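Putative polyketide synthase (Streptomyces coelicolor, PDB 1U0M) catalyses the iterative condensation of five malonyl-CoA units and the cyclisation of the resulting pentaketide to 1,3,6,8-tetrahydroxynaphthalene, a step in melanin biosynthesis. Local coordinates at residues L101-T115 with E165-C179. Numbering follows the deposited sequence.
Sequences LLATDIDVIIYVSCT and EANALIVACEFCSLC
Thr115 and Glu174 join the two segments just past the C-terminal end of strand 108-112. Thr115 OG1 donates to Glu174 OE1 at 2.9 Å and accepts from Phe175 N at 3.0 Å. Its chi1 of 42° sets OG1 between its own N and carbonyl carbon and puts CG2 against Cys176 CA. Glu174 is bent at chi2 (-75°), which turns its carboxylate back toward 113-115. Glu174 OE1 takes a second bond, from Cys114 N (3.2 Å), on its syn side and 16° out of the carboxylate plane. OE2 is held by Ser314. The buried carboxylate is thus gripped on both oxygens.

Strands 108-112 and 167-175 run parallel as neighbours in the large mixed sheet of the thiolase fold. A regular ladder joins them from Val108 O to Cys173 N. On one face, Val108 CG1 presses on Ala168 CB at a tight 3.4 Å, with helix 148-162 packed over both. On the other, Val171 CG1 meets Tyr111 CD1 obliquely at 3.8 Å, and Cys173 CB lies by Tyr111 OH. The Cys114 side chain lies about 7 Å from that of Cys146, the probable active-site cysteine, and packs on Met119 of the second subunit.

At the N-terminal end the rim, with Asp105 and Asp107, is partly open to solvent, though Ile106 and Asn167 stay buried. Asp107 N donates to Asn167 O, and Asp107 OD1 accepts from Asn167 N (3.1 Å) through its anti lone pair.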
ATOM      1  N   LEU A 101      17.147  -4.678  19.143  1.00 70.45           N
ATOM      2  CA  LEU A 101      16.369  -3.456  19.290  1.00 68.44           C
ATOM      3  C   LEU A 101      15.115  -3.833  20.041  1.00 68.03           C
ATOM      4  O   LEU A 101      14.772  -5.008  20.157  1.00 67.69           O
ATOM      5  CB  LEU A 101      15.925  -2.881  17.942  1.00 69.13           C
ATOM      6  CG  LEU A 101      16.893  -2.280  16.931  1.00 69.20           C
ATOM      7  CD1 LEU A 101      17.782  -1.285  17.636  1.00 70.92           C
ATOM      8  CD2 LEU A 101      17.694  -3.374  16.273  1.00 69.30           C
ATOM      9  N   LEU A 102      14.430  -2.820  20.542  1.00 67.57           N
ATOM     10  CA  LEU A 102      13.175  -3.014  21.242  1.00 67.50           C
ATOM     11  C   LEU A 102      12.127  -2.439  20.290  1.00 66.81           C
ATOM     12  O   LEU A 102      12.472  -1.762  19.314  1.00 65.81           O
ATOM     13  CB  LEU A 102      13.183  -2.241  22.561  1.00 68.98           C
ATOM     14  CG  LEU A 102      13.903  -0.895  22.447  1.00 69.42           C
ATOM     15  CD1 LEU A 102      13.118   0.189  23.154  1.00 69.86           C
ATOM     16  CD2 LEU A 102      15.308  -1.026  23.017  1.00 70.32           C
ATOM     17  N   ALA A 103      10.858  -2.717  20.560  1.00 65.52           N
ATOM     18  CA  ALA A 103       9.790  -2.209  19.716  1.00 64.86           C
ATOM     19  C   ALA A 103      10.015  -0.726  19.445  1.00 65.01           C
ATOM     20  O   ALA A 103       9.785  -0.233  18.337  1.00 65.24           O
ATOM     21  CB  ALA A 103       8.451  -2.411  20.413  1.00 64.51           C
ATOM     22  N   THR A 104      10.511  -0.034  20.465  1.00 64.62           N
ATOM     23  CA  THR A 104      10.732   1.400  20.396  1.00 64.34           C
ATOM     24  C   THR A 104      11.925   1.936  19.611  1.00 64.34           C
ATOM     25  O   THR A 104      12.155   3.140  19.592  1.00 63.20           O
ATOM     26  CB  THR A 104      10.793   1.990  21.809  1.00 64.33           C
ATOM     27  OG1 THR A 104       9.833   1.325  22.640  1.00 65.63           O
ATOM     28  CG2 THR A 104      10.470   3.474  21.771  1.00 64.53           C
ATOM     29  N   ASP A 105      12.691   1.078  18.958  1.00 64.33           N
ATOM     30  CA  ASP A 105      13.822   1.596  18.202  1.00 65.47           C
ATOM     31  C   ASP A 105      13.520   1.676  16.713  1.00 65.86           C
ATOM     32  O   ASP A 105      14.371   2.072  15.912  1.00 66.91           O
ATOM     33  CB  ASP A 105      15.065   0.740  18.454  1.00 67.23           C
ATOM     34  CG  ASP A 105      15.836   1.188  19.683  1.00 67.98           C
ATOM     35  OD1 ASP A 105      16.817   1.946  19.522  1.00 68.21           O
ATOM     36  OD2 ASP A 105      15.450   0.799  20.806  1.00 66.72           O
ATOM     37  N   ILE A 106      12.293   1.313  16.353  1.00 65.09           N
ATOM     38  CA  ILE A 106      11.855   1.324  14.963  1.00 62.60           C
ATOM     39  C   ILE A 106      11.102   2.614  14.654  1.00 60.45           C
ATOM     40  O   ILE A 106      10.163   2.979  15.361  1.00 59.59           O
ATOM     41  CB  ILE A 106      10.930   0.115  14.676  1.00 63.31           C
ATOM     42  CG1 ILE A 106      11.611  -1.183  15.130  1.00 62.47           C
ATOM     43  CG2 ILE A 106      10.582   0.063  13.187  1.00 63.34           C
ATOM     44  CD1 ILE A 106      12.889  -1.517  14.380  1.00 60.96           C
ATOM     45  N   ASP A 107      11.514   3.301  13.596  1.00 59.14           N
ATOM     46  CA  ASP A 107      10.871   4.551  13.214  1.00 58.95           C
ATOM     47  C   ASP A 107       9.778   4.340  12.172  1.00 57.81           C
ATOM     48  O   ASP A 107       8.881   5.165  12.035  1.00 57.36           O
ATOM     49  CB  ASP A 107      11.900   5.541  12.654  1.00 59.63           C
ATOM     50  CG  ASP A 107      13.041   5.821  13.620  1.00 61.10           C
ATOM     51  OD1 ASP A 107      14.016   5.038  13.634  1.00 60.77           O
ATOM     52  OD2 ASP A 107      12.963   6.824  14.368  1.00 62.08           O
ATOM     53  N   VAL A 108       9.854   3.236  11.439  1.00 56.71           N
ATOM     54  CA  VAL A 108       8.875   2.963  10.401  1.00 55.15           C
ATOM     55  C   VAL A 108       8.591   1.478  10.228  1.00 54.86           C
ATOM     56  O   VAL A 108       9.515   0.665  10.158  1.00 55.74           O
ATOM     57  CB  VAL A 108       9.358   3.517   9.043  1.00 56.14           C
ATOM     58  CG1 VAL A 108      10.685   2.879   8.678  1.00 55.13           C
ATOM     59  CG2 VAL A 108       8.331   3.235   7.954  1.00 55.31           C
ATOM     60  N   ILE A 109       7.310   1.128  10.176  1.00 53.15           N
ATOM     61  CA  ILE A 109       6.909  -0.255   9.955  1.00 50.38           C
ATOM     62  C   ILE A 109       6.494  -0.372   8.494  1.00 49.39           C
ATOM     63  O   ILE A 109       5.826   0.509   7.953  1.00 48.03           O
ATOM     64  CB  ILE A 109       5.713  -0.675  10.822  1.00 49.37           C
ATOM     65  CG1 ILE A 109       6.107  -0.678  12.299  1.00 48.93           C
ATOM     66  CG2 ILE A 109       5.243  -2.058  10.397  1.00 48.96           C
ATOM     67  CD1 ILE A 109       5.047  -1.250  13.223  1.00 46.61           C
ATOM     68  N   ILE A 110       6.907  -1.459   7.857  1.00 48.57           N
ATOM     69  CA  ILE A 110       6.579  -1.695   6.466  1.00 46.91           C
ATOM     70  C   ILE A 110       5.893  -3.049   6.403  1.00 45.46           C
ATOM     71  O   ILE A 110       6.545  -4.095   6.414  1.00 44.42           O
ATOM     72  CB  ILE A 110       7.849  -1.689   5.612  1.00 47.43           C
ATOM     73  CG1 ILE A 110       8.663  -0.431   5.936  1.00 48.94           C
ATOM     74  CG2 ILE A 110       7.485  -1.689   4.139  1.00 48.73           C
ATOM     75  CD1 ILE A 110      10.005  -0.354   5.224  1.00 51.65           C
ATOM     76  N   TYR A 111       4.566  -3.016   6.346  1.00 43.77           N
ATOM     77  CA  TYR A 111       3.764  -4.233   6.323  1.00 41.50           C
ATOM     78  C   TYR A 111       3.298  -4.607   4.921  1.00 40.53           C
ATOM     79  O   TYR A 111       2.532  -3.865   4.301  1.00 41.01           O
ATOM     80  CB  TYR A 111       2.550  -4.046   7.236  1.00 42.10           C
ATOM     81  CG  TYR A 111       1.762  -5.317   7.516  1.00 44.26           C
ATOM     82  CD1 TYR A 111       2.057  -6.117   8.622  1.00 43.31           C
ATOM     83  CD2 TYR A 111       0.715  -5.711   6.679  1.00 42.72           C
ATOM     84  CE1 TYR A 111       1.326  -7.270   8.889  1.00 44.84           C
ATOM     85  CE2 TYR A 111      -0.016  -6.859   6.940  1.00 44.24           C
ATOM     86  CZ  TYR A 111       0.290  -7.632   8.045  1.00 45.45           C
ATOM     87  OH  TYR A 111      -0.459  -8.754   8.313  1.00 48.36           O
ATOM     88  N   VAL A 112       3.753  -5.754   4.417  1.00 39.29           N
ATOM     89  CA  VAL A 112       3.335  -6.192   3.086  1.00 38.44           C
ATOM     90  C   VAL A 112       2.538  -7.496   3.081  1.00 38.32           C
ATOM     91  O   VAL A 112       2.912  -8.492   3.700  1.00 38.86           O
ATOM     92  CB  VAL A 112       4.532  -6.333   2.133  1.00 36.83           C
ATOM     93  CG1 VAL A 112       5.231  -4.998   2.018  1.00 37.17           C
ATOM     94  CG2 VAL A 112       5.483  -7.403   2.629  1.00 37.14           C
ATOM     95  N   SER A 113       1.419  -7.462   2.374  1.00 37.19           N
ATOM     96  CA  SER A 113       0.534  -8.609   2.255  1.00 35.49           C
ATOM     97  C   SER A 113      -0.454  -8.380   1.130  1.00 32.83           C
ATOM     98  O   SER A 113      -1.020  -7.297   1.006  1.00 35.20           O
ATOM     99  CB  SER A 113      -0.237  -8.818   3.551  1.00 35.15           C
ATOM    100  OG  SER A 113      -1.281  -9.752   3.344  1.00 37.94           O
ATOM    101  N   CYS A 114      -0.664  -9.396   0.306  1.00 31.62           N
ATOM    102  CA  CYS A 114      -1.611  -9.279  -0.801  1.00 31.79           C
ATOM    103  C   CYS A 114      -2.640 -10.391  -0.714  1.00 30.66           C
ATOM    104  O   CYS A 114      -3.469 -10.562  -1.605  1.00 32.35           O
ATOM    105  CB  CYS A 114      -0.875  -9.364  -2.138  1.00 28.18           C
ATOM    106  SG  CYS A 114      -0.083 -10.940  -2.455  1.00 33.03           S
ATOM    107  N   THR A 115      -2.600 -11.133   0.386  1.00 31.29           N
ATOM    108  CA  THR A 115      -3.498 -12.266   0.571  1.00 33.26           C
ATOM    109  C   THR A 115      -4.766 -11.999   1.359  1.00 33.23           C
ATOM    110  O   THR A 115      -5.539 -12.903   1.637  1.00 34.86           O
ATOM    111  CB  THR A 115      -2.743 -13.400   1.216  1.00 31.62           C
ATOM    112  OG1 THR A 115      -1.905 -12.863   2.244  1.00 35.38           O
ATOM    113  CG2 THR A 115      -1.883 -14.110   0.165  1.00 33.59           C
ATOM    114  N   GLU A 165      20.118   7.410  11.203  1.00 75.87           N
ATOM    115  CA  GLU A 165      20.048   6.700  12.469  1.00 75.09           C
ATOM    116  C   GLU A 165      18.701   6.003  12.648  1.00 74.11           C
ATOM    117  O   GLU A 165      18.338   5.621  13.762  1.00 73.81           O
ATOM    118  CB  GLU A 165      20.300   7.677  13.620  1.00 76.88           C
ATOM    119  CG  GLU A 165      21.684   8.336  13.606  1.00 77.99           C
ATOM    120  CD  GLU A 165      22.789   7.422  14.119  1.00 79.06           C
ATOM    121  OE1 GLU A 165      23.659   7.014  13.316  1.00 79.37           O
ATOM    122  OE2 GLU A 165      22.781   7.111  15.332  1.00 80.26           O
ATOM    123  N   ALA A 166      17.973   5.825  11.544  1.00 72.57           N
ATOM    124  CA  ALA A 166      16.654   5.194  11.573  1.00 70.26           C
ATOM    125  C   ALA A 166      16.638   3.679  11.384  1.00 69.65           C
ATOM    126  O   ALA A 166      17.371   3.130  10.557  1.00 69.53           O
ATOM    127  CB  ALA A 166      15.757   5.842  10.533  1.00 68.89           C
ATOM    128  N   ASN A 167      15.780   3.015  12.156  1.00 68.65           N
ATOM    129  CA  ASN A 167      15.609   1.566  12.088  1.00 66.22           C
ATOM    130  C   ASN A 167      14.212   1.241  11.572  1.00 65.29           C
ATOM    131  O   ASN A 167      13.214   1.692  12.137  1.00 65.90           O
ATOM    132  CB  ASN A 167      15.769   0.940  13.470  1.00 65.92           C
ATOM    133  CG  ASN A 167      17.209   0.841  13.907  1.00 65.22           C
ATOM    134  OD1 ASN A 167      17.493   0.389  15.013  1.00 65.81           O
ATOM    135  ND2 ASN A 167      18.128   1.254  13.042  1.00 63.69           N
ATOM    136  N   ALA A 168      14.139   0.447  10.510  1.00 63.34           N
ATOM    137  CA  ALA A 168      12.853   0.070   9.936  1.00 60.07           C
ATOM    138  C   ALA A 168      12.520  -1.393  10.205  1.00 57.15           C
ATOM    139  O   ALA A 168      13.405  -2.239  10.295  1.00 57.64           O
ATOM    140  CB  ALA A 168      12.859   0.336   8.437  1.00 60.54           C
ATOM    141  N   LEU A 169      11.234  -1.681  10.349  1.00 54.42           N
ATOM    142  CA  LEU A 169      10.784  -3.042  10.584  1.00 50.63           C
ATOM    143  C   LEU A 169       9.981  -3.538   9.393  1.00 50.23           C
ATOM    144  O   LEU A 169       8.922  -2.996   9.073  1.00 49.84           O
ATOM    145  CB  LEU A 169       9.916  -3.127  11.839  1.00 47.68           C
ATOM    146  CG  LEU A 169       9.335  -4.531  12.095  1.00 46.26           C
ATOM    147  CD1 LEU A 169      10.467  -5.532  12.298  1.00 42.97           C
ATOM    148  CD2 LEU A 169       8.412  -4.505  13.307  1.00 45.04           C
ATOM    149  N   ILE A 170      10.490  -4.573   8.737  1.00 49.07           N
ATOM    150  CA  ILE A 170       9.809  -5.147   7.591  1.00 46.92           C
ATOM    151  C   ILE A 170       9.039  -6.383   8.013  1.00 46.27           C
ATOM    152  O   ILE A 170       9.616  -7.317   8.569  1.00 46.95           O
ATOM    153  CB  ILE A 170      10.798  -5.565   6.512  1.00 46.74           C
ATOM    154  CG1 ILE A 170      11.594  -4.349   6.043  1.00 46.41           C
ATOM    155  CG2 ILE A 170      10.054  -6.196   5.352  1.00 47.07           C
ATOM    156  CD1 ILE A 170      12.612  -4.673   4.999  1.00 44.32           C
ATOM    157  N   VAL A 171       7.736  -6.381   7.759  1.00 45.13           N
ATOM    158  CA  VAL A 171       6.893  -7.523   8.096  1.00 43.44           C
ATOM    159  C   VAL A 171       6.157  -8.007   6.864  1.00 42.01           C
ATOM    160  O   VAL A 171       5.482  -7.237   6.194  1.00 42.62           O
ATOM    161  CB  VAL A 171       5.838  -7.183   9.157  1.00 42.92           C
ATOM    162  CG1 VAL A 171       4.975  -8.404   9.422  1.00 41.07           C
ATOM    163  CG2 VAL A 171       6.511  -6.722  10.432  1.00 44.29           C
ATOM    164  N   ALA A 172       6.310  -9.291   6.566  1.00 41.89           N
ATOM    165  CA  ALA A 172       5.640  -9.901   5.430  1.00 38.46           C
ATOM    166  C   ALA A 172       4.678 -10.959   5.978  1.00 38.90           C
ATOM    167  O   ALA A 172       5.079 -11.862   6.701  1.00 40.41           O
ATOM    168  CB  ALA A 172       6.669 -10.534   4.507  1.00 39.61           C
ATOM    169  N   CYS A 173       3.404 -10.840   5.641  1.00 37.75           N
ATOM    170  CA  CYS A 173       2.408 -11.795   6.112  1.00 37.99           C
ATOM    171  C   CYS A 173       1.627 -12.300   4.911  1.00 35.26           C
ATOM    172  O   CYS A 173       0.893 -11.544   4.285  1.00 35.25           O
ATOM    173  CB  CYS A 173       1.465 -11.117   7.109  1.00 37.52           C
ATOM    174  SG  CYS A 173       0.349 -12.241   7.949  1.00 41.05           S
ATOM    175  N   GLU A 174       1.777 -13.578   4.590  1.00 33.90           N
ATOM    176  CA  GLU A 174       1.095 -14.131   3.432  1.00 32.91           C
ATOM    177  C   GLU A 174       0.379 -15.456   3.684  1.00 32.79           C
ATOM    178  O   GLU A 174       1.004 -16.480   3.973  1.00 33.50           O
ATOM    179  CB  GLU A 174       2.101 -14.277   2.283  1.00 34.35           C
ATOM    180  CG  GLU A 174       2.835 -12.976   1.937  1.00 33.00           C
ATOM    181  CD  GLU A 174       1.961 -11.974   1.174  1.00 37.88           C
ATOM    182  OE1 GLU A 174       0.717 -12.095   1.250  1.00 35.25           O
ATOM    183  OE2 GLU A 174       2.515 -11.066   0.502  1.00 34.20           O
ATOM    184  N   PHE A 175      -0.947 -15.423   3.565  1.00 32.52           N
ATOM    185  CA  PHE A 175      -1.786 -16.603   3.752  1.00 30.16           C
ATOM    186  C   PHE A 175      -2.419 -16.897   2.392  1.00 29.29           C
ATOM    187  O   PHE A 175      -3.639 -16.734   2.206  1.00 25.80           O
ATOM    188  CB  PHE A 175      -2.882 -16.298   4.780  1.00 31.47           C
ATOM    189  CG  PHE A 175      -2.366 -15.936   6.151  1.00 31.53           C
ATOM    190  CD1 PHE A 175      -3.047 -15.004   6.936  1.00 33.61           C
ATOM    191  CD2 PHE A 175      -1.229 -16.550   6.676  1.00 35.37           C
ATOM    192  CE1 PHE A 175      -2.607 -14.686   8.226  1.00 34.91           C
ATOM    193  CE2 PHE A 175      -0.776 -16.240   7.969  1.00 36.37           C
ATOM    194  CZ  PHE A 175      -1.469 -15.307   8.745  1.00 34.15           C
ATOM    195  N   CYS A 176      -1.599 -17.365   1.452  1.00 26.60           N
ATOM    196  CA  CYS A 176      -2.074 -17.610   0.086  1.00 26.16           C
ATOM    197  C   CYS A 176      -3.208 -18.620   0.012  1.00 24.96           C
ATOM    198  O   CYS A 176      -4.013 -18.575  -0.904  1.00 22.62           O
ATOM    199  CB  CYS A 176      -0.914 -18.050  -0.829  1.00 27.93           C
ATOM    200  SG  CYS A 176       0.475 -16.870  -0.932  1.00 28.96           S
ATOM    201  N   SER A 177      -3.264 -19.531   0.974  1.00 23.41           N
ATOM    202  CA  SER A 177      -4.310 -20.530   1.004  1.00 25.79           C
ATOM    203  C   SER A 177      -5.677 -19.879   1.118  1.00 27.61           C
ATOM    204  O   SER A 177      -6.679 -20.477   0.754  1.00 31.80           O
ATOM    205  CB  SER A 177      -4.108 -21.469   2.188  1.00 25.48           C
ATOM    206  OG  SER A 177      -4.208 -20.761   3.407  1.00 26.58           O
ATOM    207  N   LEU A 178      -5.721 -18.657   1.637  1.00 28.32           N
ATOM    208  CA  LEU A 178      -6.990 -17.948   1.792  1.00 27.69           C
ATOM    209  C   LEU A 178      -7.456 -17.298   0.494  1.00 28.27           C
ATOM    210  O   LEU A 178      -8.427 -16.552   0.473  1.00 28.52           O
ATOM    211  CB  LEU A 178      -6.883 -16.901   2.904  1.00 28.20           C
ATOM    212  CG  LEU A 178      -6.821 -17.508   4.317  1.00 28.40           C
ATOM    213  CD1 LEU A 178      -8.041 -18.409   4.534  1.00 30.93           C
ATOM    214  CD2 LEU A 178      -5.558 -18.338   4.490  1.00 37.79           C
ATOM    215  N   CYS A 179      -6.749 -17.588  -0.588  1.00 29.17           N
ATOM    216  CA  CYS A 179      -7.107 -17.063  -1.889  1.00 30.56           C
ATOM    217  C   CYS A 179      -7.415 -18.223  -2.812  1.00 30.74           C
ATOM    218  O   CYS A 179      -7.477 -18.060  -4.014  1.00 32.48           O
ATOM    219  CB  CYS A 179      -5.978 -16.195  -2.452  1.00 29.77           C
ATOM    220  SG  CYS A 179      -5.841 -14.573  -1.637  1.00 31.89           S
TER